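DNA mismatch repair protein MutS (PDB 1EWQ) recognises mismatched base pairs in DNA for mismatch repair and has a weak ATPase activity. Local coordinates at residues A336-L349 against V506-R518. Residues are numbered along the deposited sequence; the frame is centred on the assembly and turned at random.
Sequences ATRLELGRASPKDL and VRERAKRQAEALR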
ATOM      1  N   ALA C 336      22.251   6.137 -25.046  1.00 27.50           N
ATOM      2  CA  ALA C 336      22.280   6.282 -26.496  1.00 27.52           C
ATOM      3  C   ALA C 336      20.928   6.787 -27.011  1.00 27.61           C
ATOM      4  O   ALA C 336      20.870   7.693 -27.851  1.00 27.10           O
ATOM      5  CB  ALA C 336      22.618   4.942 -27.142  1.00 27.78           C
ATOM      6  N   THR C 337      19.852   6.197 -26.486  1.00 27.32           N
ATOM      7  CA  THR C 337      18.483   6.552 -26.859  1.00 27.38           C
ATOM      8  C   THR C 337      18.167   8.009 -26.530  1.00 28.00           C
ATOM      9  O   THR C 337      17.559   8.718 -27.340  1.00 27.90           O
ATOM     10  CB  THR C 337      17.443   5.648 -26.137  1.00 27.04           C
ATOM     11  OG1 THR C 337      17.705   4.270 -26.441  1.00 26.06           O
ATOM     12  CG2 THR C 337      16.026   5.996 -26.583  1.00 26.85           C
ATOM     13  N   ARG C 338      18.564   8.459 -25.341  1.00 28.33           N
ATOM     14  CA  ARG C 338      18.313   9.842 -24.960  1.00 28.85           C
ATOM     15  C   ARG C 338      19.110  10.758 -25.888  1.00 29.06           C
ATOM     16  O   ARG C 338      18.631  11.820 -26.286  1.00 29.04           O
ATOM     17  CB  ARG C 338      18.695  10.083 -23.494  1.00 29.63           C
ATOM     18  CG  ARG C 338      17.744   9.413 -22.505  1.00 31.09           C
ATOM     19  CD  ARG C 338      18.116   9.665 -21.052  1.00 32.31           C
ATOM     20  NE  ARG C 338      17.908  11.045 -20.629  1.00 34.57           N
ATOM     21  CZ  ARG C 338      16.720  11.648 -20.514  1.00 35.82           C
ATOM     22  NH1 ARG C 338      15.592  11.003 -20.797  1.00 36.21           N
ATOM     23  NH2 ARG C 338      16.661  12.911 -20.096  1.00 36.83           N
ATOM     24  N   LEU C 339      20.325  10.340 -26.234  1.00 28.89           N
ATOM     25  CA  LEU C 339      21.157  11.113 -27.141  1.00 29.23           C
ATOM     26  C   LEU C 339      20.458  11.237 -28.493  1.00 29.65           C
ATOM     27  O   LEU C 339      20.305  12.339 -29.019  1.00 29.37           O
ATOM     28  CB  LEU C 339      22.527  10.446 -27.332  1.00 28.26           C
ATOM     29  CG  LEU C 339      23.611  10.728 -26.278  1.00 28.32           C
ATOM     30  CD1 LEU C 339      24.782   9.780 -26.451  1.00 27.70           C
ATOM     31  CD2 LEU C 339      24.063  12.185 -26.403  1.00 27.96           C
ATOM     32  N   GLU C 340      20.032  10.099 -29.043  1.00 30.29           N
ATOM     33  CA  GLU C 340      19.373  10.075 -30.348  1.00 31.09           C
ATOM     34  C   GLU C 340      18.083  10.888 -30.365  1.00 31.39           C
ATOM     35  O   GLU C 340      17.732  11.466 -31.392  1.00 31.67           O
ATOM     36  CB  GLU C 340      19.057   8.628 -30.777  1.00 31.27           C
ATOM     37  CG  GLU C 340      20.276   7.725 -30.923  1.00 32.03           C
ATOM     38  CD  GLU C 340      19.915   6.247 -30.999  1.00 32.20           C
ATOM     39  OE1 GLU C 340      18.839   5.865 -30.494  1.00 32.10           O
ATOM     40  OE2 GLU C 340      20.719   5.460 -31.542  1.00 32.94           O
ATOM     41  N   LEU C 341      17.381  10.926 -29.235  1.00 31.56           N
ATOM     42  CA  LEU C 341      16.123  11.657 -29.130  1.00 32.10           C
ATOM     43  C   LEU C 341      16.285  13.129 -28.749  1.00 32.31           C
ATOM     44  O   LEU C 341      15.296  13.826 -28.557  1.00 32.27           O
ATOM     45  CB  LEU C 341      15.198  10.973 -28.110  1.00 32.37           C
ATOM     46  CG  LEU C 341      14.599   9.633 -28.547  1.00 32.82           C
ATOM     47  CD1 LEU C 341      13.841   8.974 -27.401  1.00 32.56           C
ATOM     48  CD2 LEU C 341      13.684   9.873 -29.734  1.00 32.79           C
ATOM     49  N   GLY C 342      17.525  13.592 -28.625  1.00 32.46           N
ATOM     50  CA  GLY C 342      17.762  14.981 -28.268  1.00 32.66           C
ATOM     51  C   GLY C 342      17.375  15.370 -26.849  1.00 32.98           C
ATOM     52  O   GLY C 342      17.047  16.533 -26.591  1.00 32.95           O
ATOM     53  N   ARG C 343      17.416  14.404 -25.927  1.00 32.89           N
ATOM     54  CA  ARG C 343      17.087  14.643 -24.530  1.00 32.69           C
ATOM     55  C   ARG C 343      18.277  14.536 -23.577  1.00 32.51           C
ATOM     56  O   ARG C 343      18.145  14.859 -22.398  1.00 32.80           O
ATOM     57  CB  ARG C 343      16.043  13.651 -24.048  1.00 33.31           C
ATOM     58  CG  ARG C 343      14.721  13.720 -24.731  1.00 34.28           C
ATOM     59  CD  ARG C 343      13.763  12.829 -23.987  1.00 35.03           C
ATOM     60  NE  ARG C 343      12.431  12.826 -24.575  1.00 36.08           N
ATOM     61  CZ  ARG C 343      11.323  12.795 -23.848  1.00 36.57           C
ATOM     62  NH1 ARG C 343      11.418  12.773 -22.524  1.00 36.56           N
ATOM     63  NH2 ARG C 343      10.131  12.781 -24.436  1.00 37.02           N
ATOM     64  N   ALA C 344      19.416  14.057 -24.066  1.00 31.62           N
ATOM     65  CA  ALA C 344      20.595  13.906 -23.224  1.00 31.24           C
ATOM     66  C   ALA C 344      20.923  15.178 -22.437  1.00 31.25           C
ATOM     67  O   ALA C 344      20.994  16.275 -22.998  1.00 31.00           O
ATOM     68  CB  ALA C 344      21.782  13.495 -24.066  1.00 31.12           C
ATOM     69  N   SER C 345      21.139  15.001 -21.134  1.00 30.81           N
ATOM     70  CA  SER C 345      21.440  16.086 -20.206  1.00 30.53           C
ATOM     71  C   SER C 345      22.928  16.248 -19.920  1.00 30.55           C
ATOM     72  O   SER C 345      23.736  15.372 -20.218  1.00 30.62           O
ATOM     73  CB  SER C 345      20.745  15.818 -18.872  1.00 30.37           C
ATOM     74  OG  SER C 345      21.401  14.756 -18.192  1.00 29.83           O
ATOM     75  N   PRO C 346      23.310  17.384 -19.333  1.00 30.64           N
ATOM     76  CA  PRO C 346      24.737  17.514 -19.053  1.00 30.96           C
ATOM     77  C   PRO C 346      25.163  16.414 -18.078  1.00 31.14           C
ATOM     78  O   PRO C 346      26.318  16.005 -18.050  1.00 31.13           O
ATOM     79  CB  PRO C 346      24.861  18.932 -18.482  1.00 31.07           C
ATOM     80  CG  PRO C 346      23.439  19.334 -18.141  1.00 31.23           C
ATOM     81  CD  PRO C 346      22.614  18.668 -19.175  1.00 30.79           C
ATOM     82  N   LYS C 347      24.208  15.924 -17.299  1.00 31.34           N
ATOM     83  CA  LYS C 347      24.476  14.854 -16.350  1.00 31.99           C
ATOM     84  C   LYS C 347      24.761  13.560 -17.132  1.00 31.60           C
ATOM     85  O   LYS C 347      25.661  12.781 -16.781  1.00 31.15           O
ATOM     86  CB  LYS C 347      23.265  14.640 -15.445  1.00 33.21           C
ATOM     87  CG  LYS C 347      23.578  13.885 -14.177  1.00 34.85           C
ATOM     88  CD  LYS C 347      24.268  14.820 -13.174  1.00 36.41           C
ATOM     89  CE  LYS C 347      23.333  15.960 -12.751  1.00 36.95           C
ATOM     90  NZ  LYS C 347      23.959  16.837 -11.712  1.00 37.08           N
ATOM     91  N   ASP C 348      23.995  13.334 -18.196  1.00 30.85           N
ATOM     92  CA  ASP C 348      24.203  12.141 -19.005  1.00 30.64           C
ATOM     93  C   ASP C 348      25.599  12.152 -19.605  1.00 30.59           C
ATOM     94  O   ASP C 348      26.253  11.116 -19.649  1.00 30.45           O
ATOM     95  CB  ASP C 348      23.152  12.039 -20.116  1.00 30.23           C
ATOM     96  CG  ASP C 348      21.764  11.767 -19.573  1.00 30.07           C
ATOM     97  OD1 ASP C 348      21.641  10.898 -18.690  1.00 30.41           O
ATOM     98  OD2 ASP C 348      20.799  12.413 -20.023  1.00 29.65           O
ATOM     99  N   LEU C 349      26.064  13.315 -20.058  1.00 30.55           N
ATOM    100  CA  LEU C 349      27.405  13.402 -20.650  1.00 30.65           C
ATOM    101  C   LEU C 349      28.502  13.114 -19.623  1.00 30.73           C
ATOM    102  O   LEU C 349      29.555  12.577 -19.964  1.00 30.64           O
ATOM    103  CB  LEU C 349      27.637  14.782 -21.283  1.00 30.70           C
ATOM    104  CG  LEU C 349      26.693  15.156 -22.441  1.00 30.61           C
ATOM    105  CD1 LEU C 349      27.036  16.542 -22.952  1.00 30.48           C
ATOM    106  CD2 LEU C 349      26.810  14.140 -23.567  1.00 30.25           C
ATOM    107  N   VAL C 506      28.741  19.862 -27.961  1.00 35.25           N
ATOM    108  CA  VAL C 506      29.405  18.703 -27.367  1.00 35.09           C
ATOM    109  C   VAL C 506      28.448  17.505 -27.360  1.00 35.06           C
ATOM    110  O   VAL C 506      28.849  16.372 -27.633  1.00 34.89           O
ATOM    111  CB  VAL C 506      29.860  19.010 -25.921  1.00 35.00           C
ATOM    112  CG1 VAL C 506      30.538  17.793 -25.308  1.00 34.62           C
ATOM    113  CG2 VAL C 506      30.819  20.198 -25.927  1.00 35.62           C
ATOM    114  N   ARG C 507      27.182  17.766 -27.052  1.00 34.84           N
ATOM    115  CA  ARG C 507      26.173  16.716 -27.019  1.00 35.09           C
ATOM    116  C   ARG C 507      26.056  16.077 -28.399  1.00 35.45           C
ATOM    117  O   ARG C 507      25.993  14.853 -28.525  1.00 35.05           O
ATOM    118  CB  ARG C 507      24.826  17.299 -26.602  1.00 34.93           C
ATOM    119  CG  ARG C 507      23.691  16.289 -26.580  1.00 34.63           C
ATOM    120  CD  ARG C 507      22.407  16.966 -27.024  1.00 34.50           C
ATOM    121  NE  ARG C 507      21.480  17.210 -25.936  1.00 34.42           N
ATOM    122  CZ  ARG C 507      20.366  17.926 -26.061  1.00 34.62           C
ATOM    123  NH1 ARG C 507      20.051  18.475 -27.231  1.00 34.42           N
ATOM    124  NH2 ARG C 507      19.557  18.077 -25.023  1.00 34.27           N
ATOM    125  N   GLU C 508      26.032  16.917 -29.430  1.00 35.82           N
ATOM    126  CA  GLU C 508      25.940  16.435 -30.805  1.00 36.56           C
ATOM    127  C   GLU C 508      27.143  15.544 -31.136  1.00 36.57           C
ATOM    128  O   GLU C 508      27.012  14.574 -31.871  1.00 36.68           O
ATOM    129  CB  GLU C 508      25.878  17.622 -31.769  1.00 37.09           C
ATOM    130  CG  GLU C 508      25.708  17.251 -33.231  1.00 37.99           C
ATOM    131  CD  GLU C 508      24.418  16.500 -33.498  1.00 38.56           C
ATOM    132  OE1 GLU C 508      23.364  16.901 -32.954  1.00 38.88           O
ATOM    133  OE2 GLU C 508      24.459  15.512 -34.264  1.00 39.37           O
ATOM    134  N   ARG C 509      28.309  15.878 -30.591  1.00 36.68           N
ATOM    135  CA  ARG C 509      29.513  15.081 -30.820  1.00 36.97           C
ATOM    136  C   ARG C 509      29.276  13.675 -30.265  1.00 36.53           C
ATOM    137  O   ARG C 509      29.674  12.673 -30.873  1.00 36.49           O
ATOM    138  CB  ARG C 509      30.729  15.699 -30.110  1.00 37.88           C
ATOM    139  CG  ARG C 509      31.257  17.014 -30.703  1.00 39.42           C
ATOM    140  CD  ARG C 509      32.286  16.774 -31.810  1.00 40.90           C
ATOM    141  NE  ARG C 509      31.688  16.175 -33.004  1.00 42.10           N
ATOM    142  CZ  ARG C 509      32.342  15.387 -33.859  1.00 42.61           C
ATOM    143  NH1 ARG C 509      33.626  15.093 -33.661  1.00 42.61           N
ATOM    144  NH2 ARG C 509      31.703  14.883 -34.911  1.00 42.68           N
ATOM    145  N   ALA C 510      28.629  13.612 -29.106  1.00 35.47           N
ATOM    146  CA  ALA C 510      28.339  12.340 -28.460  1.00 35.08           C
ATOM    147  C   ALA C 510      27.266  11.594 -29.233  1.00 34.62           C
ATOM    148  O   ALA C 510      27.365  10.380 -29.439  1.00 34.09           O
ATOM    149  CB  ALA C 510      27.875  12.567 -27.016  1.00 34.69           C
ATOM    150  N   LYS C 511      26.247  12.330 -29.662  1.00 34.57           N
ATOM    151  CA  LYS C 511      25.144  11.744 -30.403  1.00 34.92           C
ATOM    152  C   LYS C 511      25.602  11.001 -31.667  1.00 35.14           C
ATOM    153  O   LYS C 511      25.019   9.980 -32.040  1.00 34.97           O
ATOM    154  CB  LYS C 511      24.129  12.830 -30.756  1.00 35.35           C
ATOM    155  CG  LYS C 511      22.938  12.336 -31.555  1.00 36.26           C
ATOM    156  CD  LYS C 511      21.970  13.470 -31.888  1.00 36.65           C
ATOM    157  CE  LYS C 511      20.864  12.990 -32.819  1.00 37.10           C
ATOM    158  NZ  LYS C 511      19.799  14.021 -33.028  1.00 37.89           N
ATOM    159  N   ARG C 512      26.653  11.493 -32.317  1.00 34.91           N
ATOM    160  CA  ARG C 512      27.147  10.844 -33.522  1.00 35.24           C
ATOM    161  C   ARG C 512      27.704   9.449 -33.261  1.00 34.69           C
ATOM    162  O   ARG C 512      27.838   8.650 -34.184  1.00 34.30           O
ATOM    163  CB  ARG C 512      28.200  11.724 -34.188  1.00 36.29           C
ATOM    164  CG  ARG C 512      27.571  12.888 -34.927  1.00 38.04           C
ATOM    165  CD  ARG C 512      28.562  13.983 -35.253  1.00 39.43           C
ATOM    166  NE  ARG C 512      27.880  15.087 -35.926  1.00 41.28           N
ATOM    167  CZ  ARG C 512      28.251  16.362 -35.838  1.00 41.93           C
ATOM    168  NH1 ARG C 512      29.306  16.697 -35.099  1.00 42.31           N
ATOM    169  NH2 ARG C 512      27.563  17.297 -36.486  1.00 42.02           N
ATOM    170  N   GLN C 513      28.011   9.155 -32.002  1.00 33.98           N
ATOM    171  CA  GLN C 513      28.537   7.849 -31.626  1.00 33.57           C
ATOM    172  C   GLN C 513      27.460   6.976 -30.985  1.00 32.68           C
ATOM    173  O   GLN C 513      27.768   5.947 -30.382  1.00 32.52           O
ATOM    174  CB  GLN C 513      29.695   8.001 -30.639  1.00 34.56           C
ATOM    175  CG  GLN C 513      30.902   8.754 -31.189  1.00 35.97           C
ATOM    176  CD  GLN C 513      31.355   8.212 -32.527  1.00 36.77           C
ATOM    177  OE1 GLN C 513      31.474   6.998 -32.703  1.00 37.66           O
ATOM    178  NE2 GLN C 513      31.608   9.103 -33.480  1.00 36.52           N
ATOM    179  N   ALA C 514      26.204   7.385 -31.115  1.00 31.69           N
ATOM    180  CA  ALA C 514      25.093   6.637 -30.523  1.00 31.31           C
ATOM    181  C   ALA C 514      25.139   5.133 -30.828  1.00 31.01           C
ATOM    182  O   ALA C 514      24.954   4.306 -29.943  1.00 30.56           O
ATOM    183  CB  ALA C 514      23.761   7.227 -30.991  1.00 30.69           C
ATOM    184  N   GLU C 515      25.400   4.785 -32.080  1.00 30.82           N
ATOM    185  CA  GLU C 515      25.451   3.384 -32.469  1.00 30.91           C
ATOM    186  C   GLU C 515      26.607   2.623 -31.799  1.00 30.44           C
ATOM    187  O   GLU C 515      26.435   1.478 -31.375  1.00 30.13           O
ATOM    188  CB  GLU C 515      25.545   3.289 -33.996  1.00 31.70           C
ATOM    189  CG  GLU C 515      24.865   2.062 -34.573  1.00 33.18           C
ATOM    190  CD  GLU C 515      23.472   1.844 -33.993  1.00 33.70           C
ATOM    191  OE1 GLU C 515      22.671   2.809 -33.976  1.00 33.83           O
ATOM    192  OE2 GLU C 515      23.180   0.704 -33.559  1.00 34.29           O
ATOM    193  N   ALA C 516      27.778   3.248 -31.702  1.00 29.59           N
ATOM    194  CA  ALA C 516      28.919   2.586 -31.067  1.00 29.57           C
ATOM    195  C   ALA C 516      28.595   2.393 -29.587  1.00 29.29           C
ATOM    196  O   ALA C 516      28.985   1.401 -28.974  1.00 29.62           O
ATOM    197  CB  ALA C 516      30.200   3.424 -31.233  1.00 29.15           C
ATOM    198  N   LEU C 517      27.869   3.345 -29.016  1.00 29.20           N
ATOM    199  CA  LEU C 517      27.479   3.250 -27.620  1.00 29.12           C
ATOM    200  C   LEU C 517      26.588   2.031 -27.419  1.00 28.97           C
ATOM    201  O   LEU C 517      26.815   1.254 -26.511  1.00 28.70           O
ATOM    202  CB  LEU C 517      26.745   4.517 -27.187  1.00 29.14           C
ATOM    203  CG  LEU C 517      27.585   5.604 -26.513  1.00 29.46           C
ATOM    204  CD1 LEU C 517      28.822   5.882 -27.320  1.00 29.47           C
ATOM    205  CD2 LEU C 517      26.740   6.870 -26.350  1.00 29.35           C
ATOM    206  N   ARG C 518      25.574   1.868 -28.264  1.00 28.69           N
ATOM    207  CA  ARG C 518      24.681   0.717 -28.153  1.00 28.99           C
ATOM    208  C   ARG C 518      25.483  -0.584 -28.240  1.00 29.26           C
ATOM    209  O   ARG C 518      25.326  -1.486 -27.422  1.00 29.07           O
ATOM    210  CB  ARG C 518      23.638   0.738 -29.269  1.00 28.38           C
ATOM    211  CG  ARG C 518      22.607   1.850 -29.151  1.00 28.39           C
ATOM    212  CD  ARG C 518      21.550   1.772 -30.267  1.00 27.82           C
ATOM    213  NE  ARG C 518      20.484   2.741 -30.046  1.00 27.38           N
ATOM    214  CZ  ARG C 518      19.510   2.580 -29.157  1.00 28.00           C
ATOM    215  NH1 ARG C 518      19.452   1.476 -28.408  1.00 27.47           N
ATOM    216  NH2 ARG C 518      18.599   3.535 -28.998  1.00 27.99           N
TER
HETATM  217  O   HOH W   1      16.805  19.398 -27.951  1.00 54.16           O
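Ala336 and Ala514 bring the two backbones to 4.9 Å between their CA atoms. Here helix segments 336-340 and 514-518 run nearly antiparallel at 166°, whereas helix 336-340 crosses helix 506-511 at -122°. Leu339 is a knob in the hole formed by Arg507, Ala510, Lys511 and Leu517. With CG anti to the carbonyl carbon, the branch of Leu339 is carried over to 506-518, where Leu339 CD2 rests on Ala510 CB at 3.9 Å and Leu339 CD1 meets Leu517 CD2 at 3.5 Å. Leu349 CD2 reaches the same Ala510 methyl. Both segments belong to MutS domain III, the turn 511-514 interrupting one long helical path while a Schellman motif at Gly342 and the Ser345-Asp348 capping box link helices 332-340 and 346-366. From helix 479-511, Arg507 grips Ala344 O of this link side-on: NE and NH2 of Arg507 each lie 3.1 Å from this oxygen, which sits near the guanidinium plane, while Gly342 packs over one face. A leucine in place of Arg507 would probably leave Ala344 O without either of these donors and loop 342-344 less firmly tied to helix 506-511. At the other end, Arg518 and Glu340 form a salt bridge; Arg518 NE donates almost straight to the syn side of Glu340 OE2 at 3.1 Å, tilted from the carboxylate plane. Ala336 CB lies over one guanidinium face of Arg518, whose NH2 bonds only weakly to Thr337 OG1, a hydroxyl also bonded to Ser151 O.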